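Local coordinates for protein alginate lyase AlgAT5 (Defluviitalea, PDB 5ZQI) that probably cleaves the polysaccharide alginate by beta-elimination, as a beta-sandwich lyase of polysaccharide lyase family 7, at residues E77-Q81 against P82-S86; T243-N246 against T247-D251; V218-G222 against D223-T227. All coordinates share one frame; numbering follows the deposited sequence.

All three contacts are local turns toward the outside of the beta-sandwich, each centred about 17 to 18 Å from the centre of the chain, and none is a true core contact. Contacts 1 and 2 are partly buried, while contact 3 is a surface hairpin. They share no elements: contact 1 leaves strand 78-79, contact 2 lies between strands 241-243 and 256-269, and contact 3 joins strands 215-220 and 223-229. Contacts 1 and 3 fall on opposite sides of the chain's centre. Chemistry follows place. The two irregular turns combine backbone bonds with side-chain amide, hydroxyl and carboxylate groups, partly through water, whereas the hairpin relies on strand pairing and on side chains laid across each face of its sheet.

Contact 1: residues E77-Q81 against P82-S86; sequences EEITQ and PELDS
Pro82 follows Gln81 through a cis peptide bond, which brings their CA atoms to 2.9 Å and bends the chain sharply; proline suits the place because its ring makes the cis form much less costly than it is for other residues. Next, the side chain of Glu83 lies alongside that of Thr80, pointing the same way. Its bend at chi2 (83°) curls the carboxylate back, and a water joins it to the threonine backbone, accepting from Thr80 N and donating to Glu83 OE1, each at 3.0 Å. Leu84 N donates to Thr80 O over 2.9 Å from above the carbonyl plane, 45° out of it. Leu84 CB packs against Ile79 CG2 at 4.0 Å, and a leucine suits this buried spot. Asp85 N then meets Gln81 OE1 in a weak bond of 3.3 Å. Glutamine serves well here, since its folded chain offers an acceptor to this backbone N-H while NE2 donates to Leu64 O and to a water that in turn donates to Asp85 OD1. Ile79 is paired through its backbone with Leu69 of strand 67-70, and Leu84 rests on that same leucine, so the turn lies against this strand as the chain sets off toward strand 93-95.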
loop_
_atom_site.group_PDB
_atom_site.type_symbol
_atom_site.label_atom_id
_atom_site.label_comp_id
_atom_site.label_asym_id
_atom_site.label_seq_id
_atom_site.Cartn_x
_atom_site.Cartn_y
_atom_site.Cartn_z
ATOM N N GLU A 77 11.439 -4.819 -10.364
ATOM C CA GLU A 77 11.654 -6.213 -9.998
ATOM C C GLU A 77 10.728 -6.651 -8.873
ATOM O O GLU A 77 10.456 -5.894 -7.933
ATOM C CB GLU A 77 13.118 -6.387 -9.550
ATOM C CG GLU A 77 13.505 -7.757 -9.056
ATOM C CD GLU A 77 14.968 -7.842 -8.692
ATOM O OE1 GLU A 77 15.638 -6.806 -8.774
ATOM O OE2 GLU A 77 15.440 -8.925 -8.330
ATOM N N GLU A 78 10.280 -7.899 -8.956
ATOM C CA GLU A 78 9.529 -8.529 -7.893
ATOM C C GLU A 78 10.424 -9.439 -7.065
ATOM O O GLU A 78 11.209 -10.228 -7.610
ATOM C CB GLU A 78 8.352 -9.344 -8.422
ATOM C CG GLU A 78 7.289 -8.517 -9.111
ATOM C CD GLU A 78 6.043 -9.307 -9.453
ATOM O OE1 GLU A 78 6.085 -10.556 -9.414
ATOM O OE2 GLU A 78 5.013 -8.673 -9.773
ATOM N N ILE A 79 10.302 -9.315 -5.747
ATOM C CA ILE A 79 10.930 -10.225 -4.798
ATOM C C ILE A 79 9.821 -11.072 -4.203
ATOM O O ILE A 79 8.938 -10.543 -3.513
ATOM C CB ILE A 79 11.699 -9.485 -3.689
ATOM C CG1 ILE A 79 12.623 -8.374 -4.226
ATOM C CG2 ILE A 79 12.492 -10.518 -2.839
ATOM C CD1 ILE A 79 13.722 -8.816 -5.149
ATOM N N THR A 80 9.848 -12.367 -4.493
ATOM C CA THR A 80 8.859 -13.299 -3.984
ATOM C C THR A 80 9.461 -14.140 -2.873
ATOM O O THR A 80 10.673 -14.181 -2.677
ATOM C CB THR A 80 8.328 -14.203 -5.095
ATOM O OG1 THR A 80 9.392 -14.971 -5.669
ATOM C CG2 THR A 80 7.686 -13.390 -6.184
ATOM N N GLN A 81 8.589 -14.831 -2.144
ATOM C CA GLN A 81 9.045 -15.859 -1.237
ATOM C C GLN A 81 9.582 -17.029 -2.055
ATOM O O GLN A 81 9.038 -17.353 -3.118
ATOM C CB GLN A 81 7.898 -16.324 -0.341
ATOM C CG GLN A 81 7.452 -15.250 0.678
ATOM C CD GLN A 81 8.431 -15.007 1.817
ATOM O OE1 GLN A 81 9.452 -15.662 1.917
ATOM N NE2 GLN A 81 8.145 -14.022 2.639
ATOM N N PRO A 82 10.644 -17.709 -1.576
ATOM C CA PRO A 82 11.246 -17.539 -0.247
ATOM C C PRO A 82 12.322 -16.467 -0.119
ATOM O O PRO A 82 12.732 -16.157 1.006
ATOM C CB PRO A 82 11.870 -18.919 0.032
ATOM C CG PRO A 82 12.238 -19.430 -1.351
ATOM C CD PRO A 82 11.134 -18.915 -2.263
ATOM N N GLU A 83 12.775 -15.898 -1.242
ATOM C CA GLU A 83 13.808 -14.875 -1.165
ATOM C C GLU A 83 13.371 -13.674 -0.330
ATOM O O GLU A 83 14.193 -13.082 0.366
ATOM C CB GLU A 83 14.194 -14.430 -2.568
ATOM C CG GLU A 83 14.905 -15.479 -3.373
ATOM C CD GLU A 83 13.966 -16.503 -4.071
ATOM O OE1 GLU A 83 12.722 -16.271 -4.089
ATOM O OE2 GLU A 83 14.492 -17.503 -4.608
ATOM N N LEU A 84 12.085 -13.329 -0.335
ATOM C CA LEU A 84 11.643 -12.154 0.406
ATOM C C LEU A 84 11.904 -12.292 1.901
ATOM O O LEU A 84 12.145 -11.285 2.577
ATOM C CB LEU A 84 10.157 -11.892 0.124
ATOM C CG LEU A 84 9.514 -10.690 0.793
ATOM C CD1 LEU A 84 10.178 -9.392 0.405
ATOM C CD2 LEU A 84 8.009 -10.593 0.452
ATOM N N ASP A 85 11.893 -13.515 2.433
ATOM C CA ASP A 85 12.139 -13.699 3.858
ATOM C C ASP A 85 13.493 -13.148 4.298
ATOM O O ASP A 85 13.656 -12.773 5.462
ATOM C CB ASP A 85 12.058 -15.190 4.206
ATOM C CG ASP A 85 12.199 -15.458 5.702
ATOM O OD1 ASP A 85 11.350 -14.953 6.459
ATOM O OD2 ASP A 85 13.163 -16.141 6.123
ATOM N N SER A 86 14.488 -13.127 3.418
ATOM C CA SER A 86 15.815 -12.649 3.791
ATOM C C SER A 86 16.207 -11.362 3.068
ATOM O O SER A 86 17.385 -10.976 3.101
ATOM C CB SER A 86 16.865 -13.743 3.533
ATOM O OG SER A 86 16.924 -14.062 2.155
HETATM O O HOH W 1 12.317 -13.728 -5.543
HETATM O O HOH W 2 10.683 -17.395 -5.804
HETATM O O HOH W 3 8.966 -14.077 5.548
#

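Contact 2: residues T243-N246 against T247-D251; sequences TQSN and TSKGD
Three donors converge on one side-chain oxygen, Asn246 OD1. Ser248 OG makes the short bond, 2.6 Å long and tilted only 18° from the carbonyl plane, while two backbone groups add weak ones, Ser248 N at 2.9 Å and Lys249 N at 3.4 Å. Asn246 CG stands between its own backbone N and carbonyl carbon (chi1 60°), which swings the amide forward over the start of the 3-10 segment 247-249. Asparagine fits because its short chain also leaves ND2 to donate to Ser117 O and to a water. Its backbone N, by contrast, is buried with no partner. Lys249 N bonds more firmly to Asn246 O, at 3.1 Å. Ser245 OG donates to Asp251 OD2 over 2.7 Å, meeting the carboxylate on its anti side and tying together residues six apart. Lys158 N also donates to OD2 and Val157 N to OD1, so two backbone N-H groups probably help to stabilise the charge of this buried carboxylate. Gly250 has a positive phi, where a side chain would strike the preceding carbonyl. The weak bond from Ser248 N to Asn246 OD1 closes the ring of an Asx turn, leading into the short 3-10 segment within a loop that connects two strands of the beta-sandwich.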
loop_
_atom_site.group_PDB
_atom_site.type_symbol
_atom_site.label_atom_id
_atom_site.label_comp_id
_atom_site.label_asym_id
_atom_site.label_seq_id
_atom_site.Cartn_x
_atom_site.Cartn_y
_atom_site.Cartn_z
ATOM N N THR A 243 4.029 5.930 -5.162
ATOM C CA THR A 243 4.234 7.373 -5.297
ATOM C C THR A 243 3.549 7.902 -6.546
ATOM O O THR A 243 3.925 7.530 -7.658
ATOM C CB THR A 243 5.723 7.677 -5.331
ATOM O OG1 THR A 243 6.305 7.173 -4.107
ATOM C CG2 THR A 243 5.976 9.175 -5.408
ATOM N N GLN A 244 2.577 8.808 -6.388
ATOM C CA GLN A 244 1.798 9.281 -7.543
ATOM C C GLN A 244 2.442 10.513 -8.174
ATOM O O GLN A 244 1.805 11.536 -8.393
ATOM C CB GLN A 244 0.353 9.574 -7.164
ATOM C CG GLN A 244 -0.317 8.485 -6.375
ATOM C CD GLN A 244 -0.577 7.263 -7.188
ATOM O OE1 GLN A 244 -1.438 7.285 -8.063
ATOM N NE2 GLN A 244 0.140 6.186 -6.903
ATOM N N SER A 245 3.724 10.414 -8.476
ATOM C CA SER A 245 4.402 11.451 -9.236
ATOM C C SER A 245 5.543 10.832 -10.018
ATOM O O SER A 245 5.909 9.676 -9.813
ATOM C CB SER A 245 4.886 12.578 -8.325
ATOM O OG SER A 245 5.284 13.644 -9.165
ATOM N N ASN A 246 6.075 11.611 -10.945
ATOM C CA ASN A 246 7.211 11.241 -11.784
ATOM C C ASN A 246 7.774 12.537 -12.362
ATOM O O ASN A 246 7.293 13.635 -12.058
ATOM C CB ASN A 246 6.764 10.218 -12.832
ATOM C CG ASN A 246 5.669 10.754 -13.751
ATOM O OD1 ASN A 246 5.729 11.892 -14.179
ATOM N ND2 ASN A 246 4.660 9.939 -14.025
ATOM N N THR A 247 8.833 12.425 -13.159
ATOM C CA THR A 247 9.486 13.645 -13.627
ATOM C C THR A 247 8.618 14.447 -14.600
ATOM O O THR A 247 8.821 15.659 -14.715
ATOM C CB THR A 247 10.843 13.363 -14.288
ATOM O OG1 THR A 247 10.663 12.536 -15.447
ATOM C CG2 THR A 247 11.798 12.711 -13.305
ATOM N N SER A 248 7.647 13.810 -15.285
ATOM C CA SER A 248 6.755 14.537 -16.185
ATOM C C SER A 248 5.842 15.498 -15.434
ATOM O O SER A 248 5.321 16.448 -16.043
ATOM C CB SER A 248 5.896 13.582 -17.024
ATOM O OG SER A 248 4.768 13.092 -16.309
ATOM N N LYS A 249 5.670 15.294 -14.132
ATOM C CA LYS A 249 4.918 16.198 -13.283
ATOM C C LYS A 249 5.742 17.363 -12.765
ATOM O O LYS A 249 5.190 18.244 -12.108
ATOM C CB LYS A 249 4.335 15.424 -12.084
ATOM C CG LYS A 249 3.579 14.176 -12.512
ATOM C CD LYS A 249 2.376 14.553 -13.360
ATOM C CE LYS A 249 1.430 13.377 -13.555
ATOM N NZ LYS A 249 0.324 13.779 -14.480
ATOM N N GLY A 250 7.044 17.381 -13.026
ATOM C CA GLY A 250 7.910 18.431 -12.552
ATOM C C GLY A 250 8.708 18.069 -11.313
ATOM O O GLY A 250 9.537 18.859 -10.884
ATOM N N ASP A 251 8.493 16.889 -10.747
ATOM C CA ASP A 251 9.317 16.464 -9.633
ATOM C C ASP A 251 10.687 16.022 -10.127
ATOM O O ASP A 251 10.842 15.567 -11.263
ATOM C CB ASP A 251 8.622 15.342 -8.856
ATOM C CG ASP A 251 7.683 15.888 -7.772
ATOM O OD1 ASP A 251 8.207 16.591 -6.876
ATOM O OD2 ASP A 251 6.455 15.666 -7.828
HETATM O O HOH W 4 2.629 10.561 -16.004
#

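Contact 3: residues V218-G222 against D223-T227; sequences VYYNG and DLKLT
Tyr219 and Leu224 lie across one another on one face of a beta hairpin with a two-residue loop, built from strands 215-220 and 223-229 at the margin of a seven-stranded antiparallel sheet. The tyrosine ring offers its face to Leu224 CD1, which sits 3.9 Å from the ring centroid and 16° off the normal, a CH-pi contact. With CG anti to its carbonyl carbon (chi1 -57°), the ring leans over toward the second strand, and CE2 also touches Leu224 CB at 3.8 Å. Lys208 adds a cation-pi contact to this ring, so a flat, electron-rich side chain suits a site met by both a methyl and a charge. A serine in place of Tyr219 would probably leave Leu224 CD1 without its ring face and Lys208 without its aromatic partner.

The other face carries Val218 and Leu226, whose branched side chains pass at an angle, CG2 to CD2 at 4.2 Å, and both rest on Val185. Further along, Lys225 CG lies 3.9 Å from Tyr220 CB, while the tyrosine hydroxyl reaches Asp196. Asn221 and Gly222 form the corner of a type I' turn; both have positive phi, which these two residue types tolerate well. Tyr220 and Asp223 close it with paired backbone bonds. A classic beta bulge then sets Lys225 and Leu226 both opposite Val218: Val218 O receives Lys225 N at 2.9 Å in its carbonyl plane, and Leu226 N only weakly, at 3.3 Å.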
loop_
_atom_site.group_PDB
_atom_site.type_symbol
_atom_site.label_atom_id
_atom_site.label_comp_id
_atom_site.label_asym_id
_atom_site.label_seq_id
_atom_site.Cartn_x
_atom_site.Cartn_y
_atom_site.Cartn_z
ATOM N N VAL A 218 -14.273 1.199 5.149
ATOM C CA VAL A 218 -12.958 1.713 5.537
ATOM C C VAL A 218 -13.090 2.440 6.866
ATOM O O VAL A 218 -13.949 3.318 7.007
ATOM C CB VAL A 218 -12.369 2.652 4.470
ATOM C CG1 VAL A 218 -10.937 3.058 4.830
ATOM C CG2 VAL A 218 -12.357 1.970 3.090
ATOM N N TYR A 219 -12.206 2.108 7.799
ATOM C CA TYR A 219 -12.100 2.697 9.118
ATOM C C TYR A 219 -10.763 3.421 9.251
ATOM O O TYR A 219 -9.741 2.986 8.694
ATOM C CB TYR A 219 -12.195 1.631 10.218
ATOM C CG TYR A 219 -13.428 0.756 10.231
ATOM C CD1 TYR A 219 -13.597 -0.252 9.282
ATOM C CD2 TYR A 219 -14.432 0.941 11.173
ATOM C CE1 TYR A 219 -14.720 -1.057 9.284
ATOM C CE2 TYR A 219 -15.550 0.134 11.176
ATOM C CZ TYR A 219 -15.683 -0.861 10.240
ATOM O OH TYR A 219 -16.827 -1.639 10.282
ATOM N N TYR A 220 -10.776 4.507 10.023
ATOM C CA TYR A 220 -9.604 5.296 10.359
ATOM C C TYR A 220 -9.519 5.395 11.875
ATOM O O TYR A 220 -10.418 5.937 12.523
ATOM C CB TYR A 220 -9.697 6.695 9.722
ATOM C CG TYR A 220 -8.518 7.615 9.938
ATOM C CD1 TYR A 220 -7.285 7.346 9.394
ATOM C CD2 TYR A 220 -8.654 8.766 10.671
ATOM C CE1 TYR A 220 -6.224 8.194 9.577
ATOM C CE2 TYR A 220 -7.580 9.628 10.871
ATOM C CZ TYR A 220 -6.382 9.348 10.313
ATOM O OH TYR A 220 -5.327 10.209 10.492
ATOM N N ASN A 221 -8.461 4.815 12.442
ATOM C CA ASN A 221 -8.322 4.720 13.905
ATOM C C ASN A 221 -9.599 4.202 14.557
ATOM O O ASN A 221 -10.011 4.666 15.629
ATOM C CB ASN A 221 -7.926 6.070 14.500
ATOM C CG ASN A 221 -6.563 6.522 14.022
ATOM O OD1 ASN A 221 -5.670 5.698 13.784
ATOM N ND2 ASN A 221 -6.382 7.821 13.895
ATOM N N GLY A 222 -10.224 3.217 13.912
ATOM C CA GLY A 222 -11.365 2.553 14.492
ATOM C C GLY A 222 -12.719 3.124 14.132
ATOM O O GLY A 222 -13.738 2.478 14.418
ATOM N N ASP A 223 -12.763 4.298 13.516
ATOM C CA ASP A 223 -14.002 4.989 13.190
ATOM C C ASP A 223 -14.375 4.740 11.734
ATOM O O ASP A 223 -13.551 4.924 10.841
ATOM C CB ASP A 223 -13.832 6.483 13.449
ATOM C CG ASP A 223 -13.546 6.788 14.908
ATOM O OD1 ASP A 223 -14.115 6.093 15.801
ATOM O OD2 ASP A 223 -12.762 7.715 15.168
ATOM N N LEU A 224 -15.619 4.326 11.502
ATOM C CA LEU A 224 -16.083 4.027 10.153
ATOM C C LEU A 224 -16.197 5.325 9.366
ATOM O O LEU A 224 -16.910 6.248 9.775
ATOM C CB LEU A 224 -17.422 3.300 10.197
ATOM C CG LEU A 224 -18.000 2.916 8.829
ATOM C CD1 LEU A 224 -17.199 1.835 8.124
ATOM C CD2 LEU A 224 -19.468 2.464 9.044
ATOM N N LYS A 225 -15.486 5.396 8.243
ATOM C CA LYS A 225 -15.487 6.597 7.411
ATOM C C LYS A 225 -16.147 6.423 6.050
ATOM O O LYS A 225 -16.549 7.425 5.449
ATOM C CB LYS A 225 -14.054 7.083 7.186
ATOM C CG LYS A 225 -13.320 7.435 8.447
ATOM C CD LYS A 225 -13.816 8.750 8.989
ATOM C CE LYS A 225 -12.878 9.273 10.063
ATOM N NZ LYS A 225 -13.453 10.530 10.640
ATOM N N LEU A 226 -16.325 5.188 5.581
ATOM C CA LEU A 226 -16.895 4.914 4.266
ATOM C C LEU A 226 -17.521 3.531 4.266
ATOM O O LEU A 226 -16.916 2.573 4.761
ATOM C CB LEU A 226 -15.826 4.967 3.166
ATOM C CG LEU A 226 -16.257 4.502 1.759
ATOM C CD1 LEU A 226 -17.275 5.419 1.119
ATOM C CD2 LEU A 226 -14.974 4.419 0.932
ATOM N N THR A 227 -18.730 3.442 3.720
ATOM C CA THR A 227 -19.364 2.195 3.301
ATOM C C THR A 227 -19.734 2.339 1.828
ATOM O O THR A 227 -20.513 3.227 1.465
ATOM C CB THR A 227 -20.590 1.904 4.152
ATOM O OG1 THR A 227 -20.236 1.924 5.540
ATOM C CG2 THR A 227 -21.144 0.509 3.842
HETATM O O HOH W 5 -10.825 8.412 13.686
HETATM O O HOH W 6 -10.792 7.238 16.627
HETATM O O HOH W 7 -12.233 4.263 17.045
#